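Local coordinates for protein glycosyl hydrolase (Rhizobium leguminosarum bv. trifolii, PDB 5NDX) that probably hydrolyses O-glycosidic bonds, as a family 39 glycoside hydrolase and the bacterial orthologue of human alpha-L-iduronidase, at residues Gly102-Tyr107 / Val113-Asp118; Glu265-Leu270 / Ser321-Phe326; Leu270-His275 / His314-Gly319. The protein carries 2 engineered substitutions. All coordinates share one frame; numbering follows the deposited sequence.

Interaction 1 (Gly102-Tyr107 / Val113-Asp118)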
loop_
_atom_site.group_PDB
_atom_site.type_symbol
_atom_site.label_atom_id
_atom_site.label_comp_id
_atom_site.label_asym_id
_atom_site.label_seq_id
_atom_site.Cartn_x
_atom_site.Cartn_y
_atom_site.Cartn_z
ATOM N N GLY A 102 7.365 -25.005 17.230
ATOM C CA GLY A 102 6.234 -25.944 17.306
ATOM C C GLY A 102 5.621 -26.202 18.690
ATOM O O GLY A 102 4.910 -27.156 18.873
ATOM N N LEU A 103 5.864 -25.344 19.661
ATOM C CA LEU A 103 5.437 -25.593 21.047
ATOM C C LEU A 103 3.951 -25.691 21.278
ATOM O O LEU A 103 3.549 -26.291 22.258
ATOM C CB LEU A 103 5.913 -24.485 21.978
ATOM C CG LEU A 103 7.226 -24.666 22.716
ATOM C CD1 LEU A 103 8.313 -25.239 21.821
ATOM C CD2 LEU A 103 7.614 -23.312 23.290
ATOM N N PHE A 104 3.138 -25.039 20.459
ATOM C CA PHE A 104 1.698 -25.007 20.684
ATOM C C PHE A 104 1.049 -26.125 19.868
ATOM O O PHE A 104 1.279 -26.228 18.680
ATOM C CB PHE A 104 1.147 -23.602 20.396
ATOM C CG PHE A 104 1.633 -22.573 21.390
ATOM C CD1 PHE A 104 2.877 -21.962 21.229
ATOM C CD2 PHE A 104 0.895 -22.281 22.510
ATOM C CE1 PHE A 104 3.362 -21.062 22.169
ATOM C CE2 PHE A 104 1.372 -21.383 23.463
ATOM C CZ PHE A 104 2.602 -20.768 23.293
ATOM N N THR A 105 0.335 -27.029 20.536
ATOM C CA THR A 105 -0.327 -28.185 19.885
ATOM C C THR A 105 -1.821 -28.367 20.197
ATOM O O THR A 105 -2.471 -29.156 19.547
ATOM C CB THR A 105 0.406 -29.466 20.299
ATOM O OG1 THR A 105 0.479 -29.508 21.731
ATOM C CG2 THR A 105 1.829 -29.471 19.724
ATOM N N ASP A 106 -2.382 -27.576 21.111
ATOM C CA ASP A 106 -3.725 -27.817 21.632
ATOM C C ASP A 106 -4.244 -26.610 22.407
ATOM O O ASP A 106 -3.860 -26.390 23.559
ATOM C CB ASP A 106 -3.741 -29.066 22.543
ATOM C CG ASP A 106 -5.157 -29.481 22.982
ATOM O OD1 ASP A 106 -6.168 -28.994 22.410
ATOM O OD2 ASP A 106 -5.241 -30.331 23.902
ATOM N N TYR A 107 -5.149 -25.854 21.785
ATOM C CA TYR A 107 -5.675 -24.624 22.412
ATOM C C TYR A 107 -6.832 -24.882 23.373
ATOM O O TYR A 107 -7.333 -23.949 23.993
ATOM C CB TYR A 107 -6.015 -23.559 21.342
ATOM C CG TYR A 107 -4.772 -22.847 20.829
ATOM C CD1 TYR A 107 -4.170 -21.839 21.578
ATOM C CD2 TYR A 107 -4.180 -23.201 19.618
ATOM C CE1 TYR A 107 -3.027 -21.199 21.130
ATOM C CE2 TYR A 107 -3.043 -22.553 19.156
ATOM C CZ TYR A 107 -2.474 -21.556 19.925
ATOM O OH TYR A 107 -1.347 -20.911 19.500
ATOM N N VAL A 113 -2.999 -22.431 26.584
ATOM C CA VAL A 113 -3.753 -21.184 26.485
ATOM C C VAL A 113 -3.077 -20.109 27.305
ATOM O O VAL A 113 -2.881 -18.990 26.807
ATOM C CB VAL A 113 -5.234 -21.352 26.909
ATOM C CG1 VAL A 113 -5.977 -20.019 26.975
ATOM C CG2 VAL A 113 -5.947 -22.280 25.932
ATOM N N ARG A 114 -2.724 -20.448 28.546
ATOM C CA ARG A 114 -2.018 -19.524 29.453
ATOM C C ARG A 114 -0.584 -19.172 29.014
ATOM O O ARG A 114 -0.117 -18.059 29.244
ATOM C CB ARG A 114 -1.999 -20.066 30.899
ATOM C CG ARG A 114 -3.188 -19.605 31.731
ATOM C CD ARG A 114 -3.133 -20.018 33.223
ATOM N NE ARG A 114 -4.284 -20.882 33.470
ATOM C CZ ARG A 114 -4.313 -22.206 33.346
ATOM N NH1 ARG A 114 -3.222 -22.926 33.097
ATOM N NH2 ARG A 114 -5.458 -22.824 33.527
ATOM N N ARG A 115 0.106 -20.138 28.429
ATOM C CA ARG A 115 1.418 -19.931 27.846
ATOM C C ARG A 115 1.349 -18.943 26.610
ATOM O O ARG A 115 2.205 -18.066 26.458
ATOM C CB ARG A 115 1.983 -21.300 27.462
ATOM C CG ARG A 115 3.417 -21.321 26.962
ATOM C CD ARG A 115 4.123 -22.690 27.094
ATOM N NE ARG A 115 5.487 -22.640 26.513
ATOM C CZ ARG A 115 6.533 -21.942 27.013
ATOM N NH1 ARG A 115 6.429 -21.214 28.132
ATOM N NH2 ARG A 115 7.716 -21.959 26.393
ATOM N N TRP A 116 0.312 -19.087 25.783
ATOM C CA TRP A 116 0.035 -18.182 24.667
ATOM C C TRP A 116 -0.233 -16.762 25.163
ATOM O O TRP A 116 0.382 -15.818 24.668
ATOM C CB TRP A 116 -1.139 -18.664 23.798
ATOM C CG TRP A 116 -1.276 -17.842 22.559
ATOM C CD1 TRP A 116 -2.119 -16.781 22.364
ATOM C CD2 TRP A 116 -0.519 -17.986 21.354
ATOM N NE1 TRP A 116 -1.952 -16.274 21.101
ATOM C CE2 TRP A 116 -0.962 -16.979 20.462
ATOM C CE3 TRP A 116 0.500 -18.854 20.943
ATOM C CZ2 TRP A 116 -0.423 -16.828 19.166
ATOM C CZ3 TRP A 116 1.025 -18.720 19.641
ATOM C CH2 TRP A 116 0.551 -17.716 18.769
ATOM N N ARG A 117 -1.112 -16.630 26.161
ATOM C CA ARG A 117 -1.340 -15.358 26.837
ATOM C C ARG A 117 -0.009 -14.727 27.259
ATOM O O ARG A 117 0.245 -13.513 27.024
ATOM C CB ARG A 117 -2.283 -15.520 28.021
ATOM C CG ARG A 117 -2.510 -14.250 28.851
ATOM C CD ARG A 117 -2.838 -14.563 30.326
ATOM N NE ARG A 117 -1.774 -15.324 31.001
ATOM C CZ ARG A 117 -1.937 -16.095 32.102
ATOM N NH1 ARG A 117 -3.122 -16.230 32.703
ATOM N NH2 ARG A 117 -0.907 -16.765 32.604
ATOM N N ASP A 118 0.856 -15.546 27.833
ATOM C CA ASP A 118 2.123 -15.028 28.342
ATOM C C ASP A 118 3.055 -14.603 27.208
ATOM O O ASP A 118 3.780 -13.653 27.369
ATOM C CB ASP A 118 2.822 -16.050 29.238
ATOM C CG ASP A 118 2.079 -16.296 30.572
ATOM O OD1 ASP A 118 1.210 -15.490 30.995
ATOM O OD2 ASP A 118 2.406 -17.311 31.199
#
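F104, Y107 and W116 form an aromatic cluster where the loop 102-107 folds back on helix 110-131, which it leads into. F104 and W116 make a T-shaped pair: the rim of the indole, with CE3 foremost, points at the centre of one face of the F104 ring, the F104 centroid lying 4.9 Å from that of the six-membered W116 ring and the planes at 90°. W116 holds CG anti to its own backbone N (chi1 -172°), which swings the indole off the helix and into the loop. Y107 then turns its edge to a face of W116, with planes at 82°; its OH sits above the six-membered ring, 3.1 Å from W116 CE3 and offset toward the rim. F104 CE2 also closes on the helix backbone, 3.4 Å from W116 N. At the helix start, V113 CG2 lies against the carbonyl of Y107, modelled doubtfully close at 2.9 Å from Y107 O; that oxygen accepts a hydrogen bond from N161 ND2. Further rings extend the cluster: Y154 meets Y107, and Y62 and Y162 meet W116.

The other flank is looser and partly open to solvent. R115 runs out extended from CG to NE, its CG approaching the F104 ring obliquely, 3.8 Å from F104 CZ. At its far end L103 CD2 lies in the plane of the guanidinium at its edge, 3.4 Å from R115 NH2, while R115 NH1 makes a weak hydrogen bond to A71 O.

The loop joins the third strand of the TIM barrel, 91-95, to this helix. The buried half rests on ring edges, one of them carrying the Y107 hydroxyl, meeting aromatic faces, and the charge of R115 is carried at the margin; cohesion between loop and helix is therefore mainly apolar and aromatic.

Interaction 2 (Glu265-Leu270 / Ser321-Phe326). With 8U8 ((2~{R},3~{S},4~{S},5~{R},6~{S})-6-(4-methyl-2-oxidanylidene-chromen-7-yl)oxy-3,4,5-tris(oxidanyl)oxane-2-carboxylic acid), chain M.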
loop_
_atom_site.group_PDB
_atom_site.type_symbol
_atom_site.label_atom_id
_atom_site.label_comp_id
_atom_site.label_asym_id
_atom_site.label_seq_id
_atom_site.Cartn_x
_atom_site.Cartn_y
_atom_site.Cartn_z
ATOM N N GLU A 265 -7.441 -8.161 3.556
ATOM C CA GLU A 265 -6.795 -8.700 2.361
ATOM C C GLU A 265 -7.686 -8.512 1.164
ATOM O O GLU A 265 -8.424 -9.429 0.769
ATOM C CB GLU A 265 -6.528 -10.206 2.495
ATOM C CG GLU A 265 -5.200 -10.566 3.048
ATOM C CD GLU A 265 -4.985 -12.067 3.056
ATOM O OE1 GLU A 265 -5.122 -12.702 1.980
ATOM O OE2 GLU A 265 -4.636 -12.593 4.125
ATOM N N CYS A 266 -7.655 -7.339 0.587
ATOM C CA CYS A 266 -8.609 -7.032 -0.421
ATOM C C CYS A 266 -7.863 -6.980 -1.760
ATOM O O CYS A 266 -7.257 -5.969 -2.071
ATOM C CB CYS A 266 -9.269 -5.742 -0.088
ATOM S SG CYS A 266 -10.527 -5.224 -1.267
ATOM N N ASP A 267 -7.854 -8.090 -2.485
ATOM C CA ASP A 267 -7.172 -8.182 -3.766
ATOM C C ASP A 267 -8.193 -8.514 -4.867
ATOM O O ASP A 267 -9.221 -9.110 -4.600
ATOM C CB ASP A 267 -6.048 -9.244 -3.697
ATOM C CG ASP A 267 -5.088 -8.989 -2.516
ATOM O OD1 ASP A 267 -4.293 -7.992 -2.554
ATOM O OD2 ASP A 267 -5.162 -9.784 -1.553
ATOM N N PRO A 268 -7.910 -8.117 -6.096
ATOM C CA PRO A 268 -8.883 -8.405 -7.147
ATOM C C PRO A 268 -9.018 -9.884 -7.452
ATOM O O PRO A 268 -10.095 -10.336 -7.835
ATOM C CB PRO A 268 -8.378 -7.608 -8.344
ATOM C CG PRO A 268 -7.107 -6.964 -7.929
ATOM C CD PRO A 268 -6.808 -7.249 -6.532
ATOM N N GLN A 269 -7.948 -10.647 -7.277
ATOM C CA GLN A 269 -8.021 -12.092 -7.484
ATOM C C GLN A 269 -7.192 -12.852 -6.465
ATOM O O GLN A 269 -6.015 -12.503 -6.189
ATOM C CB GLN A 269 -7.587 -12.461 -8.899
ATOM C CG GLN A 269 -7.779 -13.948 -9.247
ATOM C CD GLN A 269 -7.643 -14.288 -10.728
ATOM O OE1 GLN A 269 -7.098 -13.514 -11.528
ATOM N NE2 GLN A 269 -8.145 -15.465 -11.106
ATOM N N LEU A 270 -7.795 -13.897 -5.911
ATOM C CA LEU A 270 -7.081 -14.880 -5.070
ATOM C C LEU A 270 -5.873 -15.489 -5.772
ATOM O O LEU A 270 -5.839 -15.586 -7.008
ATOM C CB LEU A 270 -8.020 -16.000 -4.578
ATOM C CG LEU A 270 -8.944 -15.539 -3.458
ATOM C CD1 LEU A 270 -10.417 -15.966 -3.629
ATOM C CD2 LEU A 270 -8.377 -15.946 -2.065
ATOM N N SER A 321 3.798 -10.696 -13.637
ATOM C CA SER A 321 2.465 -11.252 -13.739
ATOM C C SER A 321 1.967 -11.761 -12.425
ATOM O O SER A 321 0.845 -12.246 -12.332
ATOM C CB SER A 321 2.482 -12.489 -14.698
ATOM O OG SER A 321 2.629 -11.954 -15.967
ATOM N N GLN A 322 2.747 -11.633 -11.383
ATOM C CA GLN A 322 2.252 -12.011 -10.053
ATOM C C GLN A 322 1.715 -10.810 -9.294
ATOM O O GLN A 322 1.950 -9.687 -9.735
ATOM C CB GLN A 322 3.386 -12.735 -9.349
ATOM C CG GLN A 322 3.674 -14.057 -10.071
ATOM C CD GLN A 322 4.872 -14.785 -9.509
ATOM O OE1 GLN A 322 5.905 -14.187 -9.201
ATOM N NE2 GLN A 322 4.726 -16.059 -9.314
ATOM N N ARG A 323 0.977 -11.029 -8.198
ATOM C CA ARG A 323 0.401 -9.923 -7.419
ATOM C C ARG A 323 1.441 -9.367 -6.475
ATOM O O ARG A 323 1.526 -9.717 -5.258
ATOM C CB ARG A 323 -0.800 -10.368 -6.653
ATOM C CG ARG A 323 -1.539 -9.256 -5.877
ATOM C CD ARG A 323 -2.882 -9.863 -5.385
ATOM N NE ARG A 323 -2.614 -10.427 -4.207
ATOM C CZ ARG A 323 -3.081 -11.529 -3.650
ATOM N NH1 ARG A 323 -4.052 -12.319 -4.085
ATOM N NH2 ARG A 323 -2.501 -11.760 -2.514
ATOM N N THR A 324 2.285 -8.576 -7.081
ATOM C CA THR A 324 3.484 -8.027 -6.434
ATOM C C THR A 324 3.602 -6.580 -6.895
ATOM O O THR A 324 3.198 -6.222 -8.033
ATOM C CB THR A 324 4.770 -8.808 -6.807
ATOM O OG1 THR A 324 5.097 -8.611 -8.177
ATOM C CG2 THR A 324 4.578 -10.324 -6.595
ATOM N N ILE A 325 4.143 -5.746 -6.020
ATOM C CA ILE A 325 4.321 -4.357 -6.300
ATOM C C ILE A 325 5.662 -4.072 -6.997
ATOM O O ILE A 325 5.886 -2.922 -7.463
ATOM C CB ILE A 325 4.160 -3.452 -5.040
ATOM C CG1 ILE A 325 4.953 -3.955 -3.845
ATOM C CG2 ILE A 325 2.685 -3.281 -4.740
ATOM C CD1 ILE A 325 5.138 -2.970 -2.725
ATOM N N PHE A 326 6.552 -5.054 -7.044
ATOM C CA PHE A 326 7.770 -4.928 -7.860
ATOM C C PHE A 326 7.913 -6.148 -8.746
ATOM O O PHE A 326 7.481 -7.220 -8.361
ATOM C CB PHE A 326 9.040 -4.837 -7.007
ATOM C CG PHE A 326 9.060 -3.666 -6.052
ATOM C CD1 PHE A 326 8.514 -3.795 -4.810
ATOM C CD2 PHE A 326 9.636 -2.469 -6.416
ATOM C CE1 PHE A 326 8.513 -2.743 -3.923
ATOM C CE2 PHE A 326 9.612 -1.378 -5.547
ATOM C CZ PHE A 326 9.055 -1.526 -4.301
HETATM C C15 8U8 M . -7.056 -22.329 1.182
HETATM C C13 8U8 M . -7.951 -21.236 1.155
HETATM C C14 8U8 M . -9.323 -21.495 1.193
HETATM C C16 8U8 M . -10.241 -20.442 1.207
HETATM O O9 8U8 M . -11.432 -20.749 1.208
HETATM O O8 8U8 M . -9.822 -19.126 1.168
HETATM C C11 8U8 M . -8.483 -18.832 1.248
HETATM C C10 8U8 M . -8.092 -17.493 1.346
HETATM C C12 8U8 M . -7.530 -19.886 1.228
HETATM C C7 8U8 M . -6.171 -19.536 1.344
HETATM C C8 8U8 M . -5.784 -18.195 1.448
HETATM C C9 8U8 M . -6.735 -17.162 1.438
HETATM O O2 8U8 M . -6.405 -15.828 1.573
HETATM C C5 8U8 M . -5.097 -15.249 1.191
HETATM O O1 8U8 M . -4.756 -15.709 -0.126
HETATM C C1 8U8 M . -3.454 -15.574 -0.547
HETATM C C6 8U8 M . -3.618 -15.206 -1.909
HETATM O O7 8U8 M . -2.693 -15.496 -2.660
HETATM O O6 8U8 M . -4.645 -14.615 -2.190
HETATM C C2 8U8 M . -2.620 -14.422 0.093
HETATM O O5 8U8 M . -3.018 -13.171 -0.506
HETATM C C3 8U8 M . -2.707 -14.384 1.682
HETATM O O4 8U8 M . -1.475 -14.709 2.226
HETATM C C4 8U8 M . -3.817 -15.340 2.223
HETATM O O3 8U8 M . -4.070 -14.996 3.646
#
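R323 offers its NH1/NH2 edge to the bound 8U8, and on the side turned away from NH2 its NH1 donates to Q269 O at 2.9 Å; NH1 also donates, nearly straight (169°), to ligand carboxylate oxygen O6 at 3.0 Å. NH2 turns to the ligand hydroxyl O5, at a modelled separation too short to trust in detail, and also donates to D313 O. A bend at chi3 (88°) presents the NH1/NH2 edge to the ligand. Over one guanidinium face lies the D267 carboxylate, its plane only 3° from parallel; D267 OD1, 3.4 Å from R323 NE, pairs by charge alone, with no N-H aimed at it. The two loops follow the seventh and eighth strands of the TIM barrel, whose C-terminal rim carries the active site in this fold. E265, in 265-270, takes a hydrogen bond from ligand O3 at its OE2, again modelled doubtfully short, and salt-bridges R57 and K222. With R323 cut back to an alanine, the ligand carboxylate would probably lose a positive mate and the Q269 carbonyl its donor from the 321-326 loop. Further out, K222 and the backbone N of D313 hold the D267 carboxylate, and Q269 NE2 binds N225 O.

Interaction 3 (Leu270-His275 / His314-Gly319). With 8U8 ((2~{R},3~{S},4~{S},5~{R},6~{S})-6-(4-methyl-2-oxidanylidene-chromen-7-yl)oxy-3,4,5-tris(oxidanyl)oxane-2-carboxylic acid), chain M.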
loop_
_atom_site.group_PDB
_atom_site.type_symbol
_atom_site.label_atom_id
_atom_site.label_comp_id
_atom_site.label_asym_id
_atom_site.label_seq_id
_atom_site.Cartn_x
_atom_site.Cartn_y
_atom_site.Cartn_z
ATOM N N LEU A 270 -7.795 -13.897 -5.911
ATOM C CA LEU A 270 -7.081 -14.880 -5.070
ATOM C C LEU A 270 -5.873 -15.489 -5.772
ATOM O O LEU A 270 -5.839 -15.586 -7.008
ATOM C CB LEU A 270 -8.020 -16.000 -4.578
ATOM C CG LEU A 270 -8.944 -15.539 -3.458
ATOM C CD1 LEU A 270 -10.417 -15.966 -3.629
ATOM C CD2 LEU A 270 -8.377 -15.946 -2.065
ATOM N N GLY A 271 -4.874 -15.878 -4.978
ATOM C CA GLY A 271 -3.688 -16.638 -5.508
ATOM C C GLY A 271 -2.579 -15.762 -6.124
ATOM O O GLY A 271 -2.433 -15.683 -7.339
ATOM N N TRP A 272 -1.795 -15.126 -5.259
ATOM C CA TRP A 272 -0.809 -14.121 -5.671
ATOM C C TRP A 272 0.196 -14.614 -6.686
ATOM O O TRP A 272 0.706 -13.831 -7.522
ATOM C CB TRP A 272 -0.031 -13.604 -4.442
ATOM C CG TRP A 272 1.038 -14.510 -3.901
ATOM C CD1 TRP A 272 0.904 -15.414 -2.878
ATOM C CD2 TRP A 272 2.396 -14.596 -4.325
ATOM N NE1 TRP A 272 2.093 -16.045 -2.653
ATOM C CE2 TRP A 272 3.023 -15.568 -3.525
ATOM C CE3 TRP A 272 3.141 -13.957 -5.309
ATOM C CZ2 TRP A 272 4.357 -15.907 -3.674
ATOM C CZ3 TRP A 272 4.469 -14.294 -5.471
ATOM C CH2 TRP A 272 5.068 -15.260 -4.668
ATOM N N SER A 273 0.565 -15.884 -6.558
ATOM C CA SER A 273 1.637 -16.429 -7.374
ATOM C C SER A 273 1.189 -16.981 -8.740
ATOM O O SER A 273 2.033 -17.326 -9.568
ATOM C CB SER A 273 2.403 -17.516 -6.608
ATOM O OG SER A 273 1.572 -18.659 -6.446
ATOM N N ASP A 274 -0.099 -17.052 -9.016
ATOM C CA ASP A 274 -0.549 -17.386 -10.375
ATOM C C ASP A 274 -0.188 -16.239 -11.327
ATOM O O ASP A 274 0.012 -15.118 -10.868
ATOM C CB ASP A 274 -2.060 -17.589 -10.381
ATOM C CG ASP A 274 -2.467 -18.856 -9.655
ATOM O OD1 ASP A 274 -1.703 -19.821 -9.751
ATOM O OD2 ASP A 274 -3.544 -18.882 -9.028
ATOM N N HIS A 275 -0.033 -16.535 -12.621
ATOM C CA HIS A 275 0.364 -15.526 -13.588
ATOM C C HIS A 275 -0.872 -14.861 -14.216
ATOM O O HIS A 275 -1.668 -15.517 -14.880
ATOM C CB HIS A 275 1.278 -16.121 -14.636
ATOM C CG HIS A 275 2.516 -16.661 -14.039
ATOM N ND1 HIS A 275 3.564 -15.859 -13.664
ATOM C CD2 HIS A 275 2.844 -17.915 -13.650
ATOM C CE1 HIS A 275 4.516 -16.595 -13.138
ATOM N NE2 HIS A 275 4.110 -17.850 -13.128
ATOM N N HIS A 314 -0.176 -7.409 -1.486
ATOM C CA HIS A 314 0.531 -7.354 -2.749
ATOM C C HIS A 314 2.000 -7.017 -2.648
ATOM O O HIS A 314 2.611 -6.604 -3.649
ATOM C CB HIS A 314 -0.202 -6.482 -3.768
ATOM C CG HIS A 314 -0.270 -5.003 -3.470
ATOM N ND1 HIS A 314 0.173 -4.401 -2.302
ATOM C CD2 HIS A 314 -0.751 -4.004 -4.237
ATOM C CE1 HIS A 314 -0.034 -3.103 -2.370
ATOM N NE2 HIS A 314 -0.580 -2.834 -3.542
ATOM N N ALA A 315 2.573 -7.229 -1.454
ATOM C CA ALA A 315 4.005 -6.989 -1.252
ATOM C C ALA A 315 4.848 -8.250 -1.307
ATOM O O ALA A 315 5.987 -8.247 -0.870
ATOM C CB ALA A 315 4.243 -6.189 0.039
ATOM N N PHE A 316 4.279 -9.332 -1.827
ATOM C CA PHE A 316 4.994 -10.579 -2.122
ATOM C C PHE A 316 6.063 -10.234 -3.131
ATOM O O PHE A 316 5.977 -9.182 -3.818
ATOM C CB PHE A 316 4.073 -11.654 -2.712
ATOM C CG PHE A 316 3.074 -12.175 -1.745
ATOM C CD1 PHE A 316 3.392 -13.226 -0.914
ATOM C CD2 PHE A 316 1.790 -11.602 -1.646
ATOM C CE1 PHE A 316 2.465 -13.707 0.008
ATOM C CE2 PHE A 316 0.857 -12.097 -0.726
ATOM C CZ PHE A 316 1.195 -13.137 0.109
ATOM N N ILE A 317 7.111 -11.061 -3.161
ATOM C CA ILE A 317 8.230 -10.891 -4.100
ATOM C C ILE A 317 8.019 -11.827 -5.286
ATOM O O ILE A 317 7.766 -12.966 -5.066
ATOM C CB ILE A 317 9.589 -11.230 -3.422
ATOM C CG1 ILE A 317 9.794 -10.314 -2.229
ATOM C CG2 ILE A 317 10.722 -11.061 -4.408
ATOM C CD1 ILE A 317 11.122 -10.468 -1.530
ATOM N N GLY A 318 8.115 -11.325 -6.524
ATOM C CA GLY A 318 7.908 -12.133 -7.717
ATOM C C GLY A 318 7.931 -11.315 -8.992
ATOM O O GLY A 318 8.486 -10.216 -9.038
ATOM N N GLY A 319 7.354 -11.885 -10.043
ATOM C CA GLY A 319 7.489 -11.349 -11.393
ATOM C C GLY A 319 6.401 -10.384 -11.821
ATOM O O GLY A 319 5.499 -10.010 -11.042
HETATM C C15 8U8 M . -7.056 -22.329 1.182
HETATM C C13 8U8 M . -7.951 -21.236 1.155
HETATM C C14 8U8 M . -9.323 -21.495 1.193
HETATM C C16 8U8 M . -10.241 -20.442 1.207
HETATM O O9 8U8 M . -11.432 -20.749 1.208
HETATM O O8 8U8 M . -9.822 -19.126 1.168
HETATM C C11 8U8 M . -8.483 -18.832 1.248
HETATM C C10 8U8 M . -8.092 -17.493 1.346
HETATM C C12 8U8 M . -7.530 -19.886 1.228
HETATM C C7 8U8 M . -6.171 -19.536 1.344
HETATM C C8 8U8 M . -5.784 -18.195 1.448
HETATM C C9 8U8 M . -6.735 -17.162 1.438
HETATM O O2 8U8 M . -6.405 -15.828 1.573
HETATM C C5 8U8 M . -5.097 -15.249 1.191
HETATM O O1 8U8 M . -4.756 -15.709 -0.126
HETATM C C1 8U8 M . -3.454 -15.574 -0.547
HETATM C C6 8U8 M . -3.618 -15.206 -1.909
HETATM O O7 8U8 M . -2.693 -15.496 -2.660
HETATM O O6 8U8 M . -4.645 -14.615 -2.190
HETATM C C2 8U8 M . -2.620 -14.422 0.093
HETATM O O5 8U8 M . -3.018 -13.171 -0.506
HETATM C C3 8U8 M . -2.707 -14.384 1.682
HETATM O O4 8U8 M . -1.475 -14.709 2.226
HETATM C C4 8U8 M . -3.817 -15.340 2.223
HETATM O O3 8U8 M . -4.070 -14.996 3.646
#
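W272 meets F316 because their first torsions lay the two rings flat on each other. In W272, CG stands between the backbone N and the carbonyl carbon (chi1 77°), which folds the indole back over the other loop; in F316, CG is anti to the carbonyl carbon (chi1 -68°), which brings the phenyl ring against one face of it. The outcome is a face-to-face stack of the F316 ring on the five-membered ring of W272, centroids 3.7 Å apart and planes at 6°. The closest atoms are W272 CE2 and F316 CD1, at 3.5 Å. The six-membered ring is met as well: F316 CB makes a CH-pi contact over its face, and I317 O comes obliquely to W272 CH2, at 3.6 Å. S273 CB packs on the opposite face of W272, so the indole is sandwiched. A CB on G318 would come tight against W272 CZ3.

The loop carrying W272 makes a type I beta turn from G271 to D274, closed by D274 N to G271 O at 3.2 Å. G271 has positive phi, and a side chain on it would collide with D274 OD2. Where the turn begins, two successive backbone amides point at the ligand: G271 N donates to 8U8 O6 at 3.1 Å, and W272 N to 8U8 O7 at 2.8 Å. Each carboxylate oxygen thus takes one main-chain N-H, with R323 adding a charged donor at O6, while the edge of the indole faces O7 and that of F316 faces the hydroxyl O4, 3.8 Å from F316 CZ. The stacked pair forms a wall of the pocket beside these amides, at the C-terminal rim of the TIM barrel, consistent with a site that recognises a sugar acid through its carboxylate.

In the fold
From the N terminus, interaction 1 comes first and closes a short local loop, tying the loop after strand 91-95 to the start of helix 110-131 that follows. It is complete before the others begin, and its centre lies about 33 Å from that of interaction 2, on the outer helical layer. Interactions 2 and 3 both join the loop after strand 261-263 to the loop after strand 307-310, with helix 282-300 between. Interaction 3 is nested inside interaction 2 and shares L270 with it. The two touch through the backbones of R323 and W272 and from Q322 to S273, and together they line the 8U8 pocket.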